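PDB 6PV5: putative O-GlcNAcase nagJ from Clostridium perfringens, which probably acts as a family 84 glycoside hydrolase with hexosaminidase activity, cleaving N-acetylhexosamine from glycoconjugates. Local coordinates for residues D259-F272 and V296-N308. Sequence-based numbering, arbitrary orientation. Where two conformers were deposited one is given.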
# COMPACT_ATOMS: atom_id res chain seq x y z
N ASP A 259 11.55 -8.33 -1.94
CA ASP A 259 11.81 -9.47 -1.07
C ASP A 259 10.55 -10.31 -0.93
O ASP A 259 9.53 -9.84 -0.41
CB ASP A 259 12.27 -9.06 0.33
CG ASP A 259 13.65 -8.43 0.32
OD1 ASP A 259 14.51 -8.94 -0.43
OD2 ASP A 259 13.85 -7.45 1.06
N PHE A 260 10.65 -11.57 -1.37
CA PHE A 260 9.64 -12.54 -1.07
C PHE A 260 9.88 -13.02 0.35
O PHE A 260 10.87 -13.70 0.61
CB PHE A 260 9.68 -13.71 -2.06
CG PHE A 260 8.53 -14.67 -1.91
CD1 PHE A 260 8.58 -15.70 -1.00
CD2 PHE A 260 7.40 -14.55 -2.71
CE1 PHE A 260 7.52 -16.59 -0.88
CE2 PHE A 260 6.34 -15.43 -2.58
CZ PHE A 260 6.40 -16.46 -1.68
N VAL A 261 8.96 -12.67 1.25
CA VAL A 261 9.05 -13.06 2.64
C VAL A 261 8.08 -14.22 2.88
O VAL A 261 6.88 -14.07 2.71
CB VAL A 261 8.76 -11.87 3.59
CG1 VAL A 261 8.95 -12.26 5.05
CG2 VAL A 261 9.61 -10.66 3.24
N PHE A 262 8.61 -15.37 3.30
CA PHE A 262 7.73 -16.48 3.62
C PHE A 262 7.40 -16.48 5.11
O PHE A 262 8.30 -16.52 5.95
CB PHE A 262 8.36 -17.82 3.22
CG PHE A 262 7.38 -18.96 3.32
CD1 PHE A 262 6.65 -19.37 2.21
CD2 PHE A 262 7.13 -19.57 4.53
CE1 PHE A 262 5.72 -20.39 2.30
CE2 PHE A 262 6.21 -20.61 4.61
CZ PHE A 262 5.50 -21.01 3.50
N ALA A 263 6.09 -16.50 5.41
CA ALA A 263 5.62 -16.46 6.78
C ALA A 263 5.18 -17.85 7.23
O ALA A 263 4.47 -18.54 6.50
CB ALA A 263 4.48 -15.45 6.93
N ILE A 264 5.57 -18.21 8.46
CA ILE A 264 5.23 -19.46 9.10
C ILE A 264 4.45 -19.16 10.38
O ILE A 264 4.88 -18.34 11.18
CB ILE A 264 6.52 -20.24 9.44
CG1 ILE A 264 7.42 -20.39 8.21
CG2 ILE A 264 6.18 -21.60 10.03
CD1 ILE A 264 8.82 -20.88 8.51
N SER A 265 3.31 -19.85 10.58
CA SER A 265 2.51 -19.69 11.78
C SER A 265 2.39 -21.03 12.48
O SER A 265 1.39 -21.72 12.33
CB SER A 265 1.12 -19.13 11.51
OG SER A 265 1.19 -17.96 10.72
N PRO A 266 3.41 -21.43 13.28
CA PRO A 266 3.43 -22.77 13.89
C PRO A 266 2.64 -22.83 15.19
O PRO A 266 2.50 -23.90 15.78
CB PRO A 266 4.91 -22.92 14.24
CG PRO A 266 5.38 -21.52 14.55
CD PRO A 266 4.62 -20.64 13.57
N GLY A 267 2.15 -21.67 15.61
CA GLY A 267 1.66 -21.45 16.97
C GLY A 267 0.51 -22.37 17.38
O GLY A 267 0.35 -22.62 18.57
N LEU A 268 -0.28 -22.87 16.43
CA LEU A 268 -1.45 -23.67 16.78
C LEU A 268 -1.08 -24.99 17.47
O LEU A 268 -1.86 -25.47 18.29
CB LEU A 268 -2.41 -23.83 15.59
CG LEU A 268 -2.17 -24.88 14.49
CD1 LEU A 268 -0.72 -25.01 14.01
CD2 LEU A 268 -2.82 -26.22 14.77
N ASP A 269 0.10 -25.58 17.18
CA ASP A 269 0.39 -26.88 17.77
C ASP A 269 1.86 -27.07 18.15
O ASP A 269 2.20 -28.10 18.74
CB ASP A 269 -0.13 -28.02 16.89
CG ASP A 269 0.65 -28.23 15.60
OD1 ASP A 269 1.61 -27.46 15.34
OD2 ASP A 269 0.32 -29.18 14.88
N ILE A 270 2.73 -26.10 17.83
CA ILE A 270 4.15 -26.23 18.10
C ILE A 270 4.37 -26.61 19.57
O ILE A 270 3.62 -26.20 20.45
CB ILE A 270 4.95 -24.98 17.67
CG1 ILE A 270 6.46 -25.24 17.67
CG2 ILE A 270 4.58 -23.76 18.51
CD1 ILE A 270 7.28 -24.24 16.88
N LYS A 271 5.39 -27.44 19.80
CA LYS A 271 5.80 -27.83 21.13
C LYS A 271 7.12 -27.14 21.47
O LYS A 271 7.96 -26.89 20.60
CB LYS A 271 5.79 -29.36 21.27
CG LYS A 271 4.46 -30.00 21.64
CD LYS A 271 3.97 -29.59 23.03
CE LYS A 271 2.99 -30.55 23.65
NZ LYS A 271 1.74 -30.67 22.85
N PHE A 272 7.29 -26.80 22.74
CA PHE A 272 8.47 -26.09 23.20
C PHE A 272 9.26 -27.00 24.14
O PHE A 272 10.48 -26.93 24.19
CB PHE A 272 8.06 -24.80 23.93
CG PHE A 272 7.23 -23.82 23.13
CD1 PHE A 272 7.82 -22.98 22.20
CD2 PHE A 272 5.86 -23.70 23.34
CE1 PHE A 272 7.06 -22.06 21.48
CE2 PHE A 272 5.10 -22.78 22.64
CZ PHE A 272 5.70 -21.97 21.70
N VAL A 296 13.85 -18.70 -1.31
CA VAL A 296 13.43 -17.79 -0.24
C VAL A 296 14.64 -17.34 0.59
O VAL A 296 15.33 -18.16 1.20
CB VAL A 296 12.35 -18.41 0.66
CG1 VAL A 296 11.84 -17.40 1.68
CG2 VAL A 296 11.19 -18.98 -0.14
N ARG A 297 14.83 -16.02 0.64
CA ARG A 297 15.86 -15.35 1.41
C ARG A 297 15.29 -14.51 2.57
O ARG A 297 16.07 -13.90 3.31
CB ARG A 297 16.68 -14.44 0.48
CG ARG A 297 17.46 -15.18 -0.61
CD ARG A 297 18.57 -16.06 -0.06
NE ARG A 297 19.32 -16.79 -1.08
CZ ARG A 297 18.98 -17.99 -1.55
NH1 ARG A 297 17.90 -18.61 -1.10
NH2 ARG A 297 19.73 -18.57 -2.47
N SER A 298 13.95 -14.42 2.74
CA SER A 298 13.36 -13.69 3.85
C SER A 298 12.28 -14.51 4.52
O SER A 298 11.44 -15.10 3.84
CB SER A 298 12.79 -12.36 3.44
OG SER A 298 13.80 -11.44 3.05
N PHE A 299 12.29 -14.53 5.86
CA PHE A 299 11.40 -15.39 6.63
C PHE A 299 10.73 -14.59 7.74
O PHE A 299 11.27 -13.59 8.23
CB PHE A 299 12.17 -16.56 7.25
CG PHE A 299 12.91 -17.42 6.25
CD1 PHE A 299 14.07 -16.98 5.64
CD2 PHE A 299 12.41 -18.67 5.91
CE1 PHE A 299 14.73 -17.77 4.72
CE2 PHE A 299 13.07 -19.45 4.98
CZ PHE A 299 14.22 -19.00 4.38
N ALA A 300 9.56 -15.07 8.16
CA ALA A 300 8.86 -14.48 9.28
C ALA A 300 8.23 -15.62 10.05
O ALA A 300 7.75 -16.57 9.44
CB ALA A 300 7.82 -13.49 8.79
N ILE A 301 8.29 -15.53 11.37
CA ILE A 301 7.56 -16.46 12.21
C ILE A 301 6.54 -15.65 13.00
O ILE A 301 6.92 -14.72 13.72
CB ILE A 301 8.50 -17.27 13.13
CG1 ILE A 301 9.65 -17.92 12.36
CG2 ILE A 301 7.70 -18.28 13.94
CD1 ILE A 301 10.59 -18.74 13.23
N LEU A 302 5.26 -16.02 12.87
CA LEU A 302 4.15 -15.24 13.40
C LEU A 302 3.57 -15.94 14.62
O LEU A 302 3.39 -17.15 14.58
CB LEU A 302 3.11 -15.16 12.28
CG LEU A 302 3.18 -13.99 11.28
CD1 LEU A 302 4.58 -13.49 10.95
CD2 LEU A 302 2.38 -14.25 10.01
N TRP A 303 3.27 -15.18 15.70
CA TRP A 303 2.49 -15.73 16.80
C TRP A 303 1.13 -15.04 16.94
O TRP A 303 0.47 -15.18 17.96
CB TRP A 303 3.26 -15.68 18.12
CG TRP A 303 4.66 -16.21 18.03
CD1 TRP A 303 5.80 -15.49 17.85
CD2 TRP A 303 5.05 -17.59 18.06
NE1 TRP A 303 6.88 -16.32 17.79
CE2 TRP A 303 6.46 -17.62 17.93
CE3 TRP A 303 4.37 -18.81 18.23
CZ2 TRP A 303 7.19 -18.81 17.95
CZ3 TRP A 303 5.09 -19.99 18.23
CH2 TRP A 303 6.48 -19.98 18.09
N ASP A 304 0.71 -14.27 15.94
CA ASP A 304 -0.56 -13.56 16.05
C ASP A 304 -1.70 -14.58 16.09
O ASP A 304 -1.69 -15.57 15.36
CB ASP A 304 -0.78 -12.55 14.93
CG ASP A 304 -0.84 -13.15 13.53
OD1 ASP A 304 0.10 -13.88 13.16
OD2 ASP A 304 -1.82 -12.88 12.81
N ASP A 305 -2.67 -14.31 16.96
CA ASP A 305 -3.92 -15.07 16.96
C ASP A 305 -3.65 -16.57 17.17
O ASP A 305 -3.99 -17.38 16.32
CB ASP A 305 -4.74 -14.78 15.69
CG ASP A 305 -5.02 -13.31 15.37
OD1 ASP A 305 -5.55 -12.58 16.26
OD2 ASP A 305 -4.74 -12.91 14.21
N ILE A 306 -3.04 -16.92 18.32
CA ILE A 306 -2.97 -18.29 18.79
C ILE A 306 -3.31 -18.36 20.28
O ILE A 306 -3.72 -17.37 20.89
CB ILE A 306 -1.60 -18.93 18.51
CG1 ILE A 306 -0.46 -18.11 19.12
CG2 ILE A 306 -1.41 -19.18 17.01
CD1 ILE A 306 0.75 -18.93 19.51
N GLU A 307 -3.07 -19.56 20.84
CA GLU A 307 -3.46 -19.92 22.20
C GLU A 307 -2.32 -19.65 23.18
O GLU A 307 -2.54 -19.04 24.22
CB GLU A 307 -3.89 -21.39 22.25
N ASN A 308 -1.11 -20.14 22.87
CA ASN A 308 0.00 -20.09 23.80
C ASN A 308 0.33 -18.65 24.20
O ASN A 308 0.41 -17.73 23.38
CB ASN A 308 1.18 -20.95 23.33
CG ASN A 308 2.50 -20.57 23.97
OD1 ASN A 308 3.34 -19.94 23.32
ND2 ASN A 308 2.69 -20.91 25.23
O HOH W 1 14.28 -11.63 0.35
O HOH W 2 13.42 -13.68 -0.42
O HOH W 3 -0.37 -16.18 11.86
O HOH W 4 1.51 -18.90 14.77
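F262 and I264 reach across to S298, A300 and L302 through four backbone hydrogen bonds, the parallel pairing of the third and fourth strands of a (beta/alpha)8 barrel, the catalytic beta-N-acetylglucosaminidase domain of this longer protein. F262 N gives its hydrogen to S298 O (2.9 Å) and I264 N to A300 O, while A300 N and L302 N return bonds to F262 O and I264 O; the last is nearly straight at 168°. Helix 274-294 makes the right-handed crossover between the strands.

Side chains alternate. V261, A263, S298 and A300 face the barrel interior; the alanines' lone methyls add little bulk there, V261 CG2 packs on S298 CB (3.6 Å), and L302 CD2 reaches A263 CB (3.9 Å). F262, I264, F299 and I301 turn outward, where bulky apolar groups fill the interface with the helices. With CG1 set opposite the backbone N (chi1 -175°), V296 places that methyl against F262 CB and over one face of the F299 ring, toward its rim.

Beyond the strands' C-terminal ends, G267, lacking a side chain, lets I306 CD1 come within 3.7 Å of its CA. P266 CG touches the six-membered ring of W303, whose edge receives I270 CG2. F272 CE1 meets W303 CH2 (4.0 Å), the rings oblique at 40°, and F272 CE2 lies 3.4 Å from N308 OD1, itself hydrogen-bonded to Q314 NE2. Water 3 bridges S265 OG and D304 OD1; water 4 joins G267 N to L302 O. Next comes D305, the predicted proton donor, its OD1 hydrogen-bonded to Y342 OH.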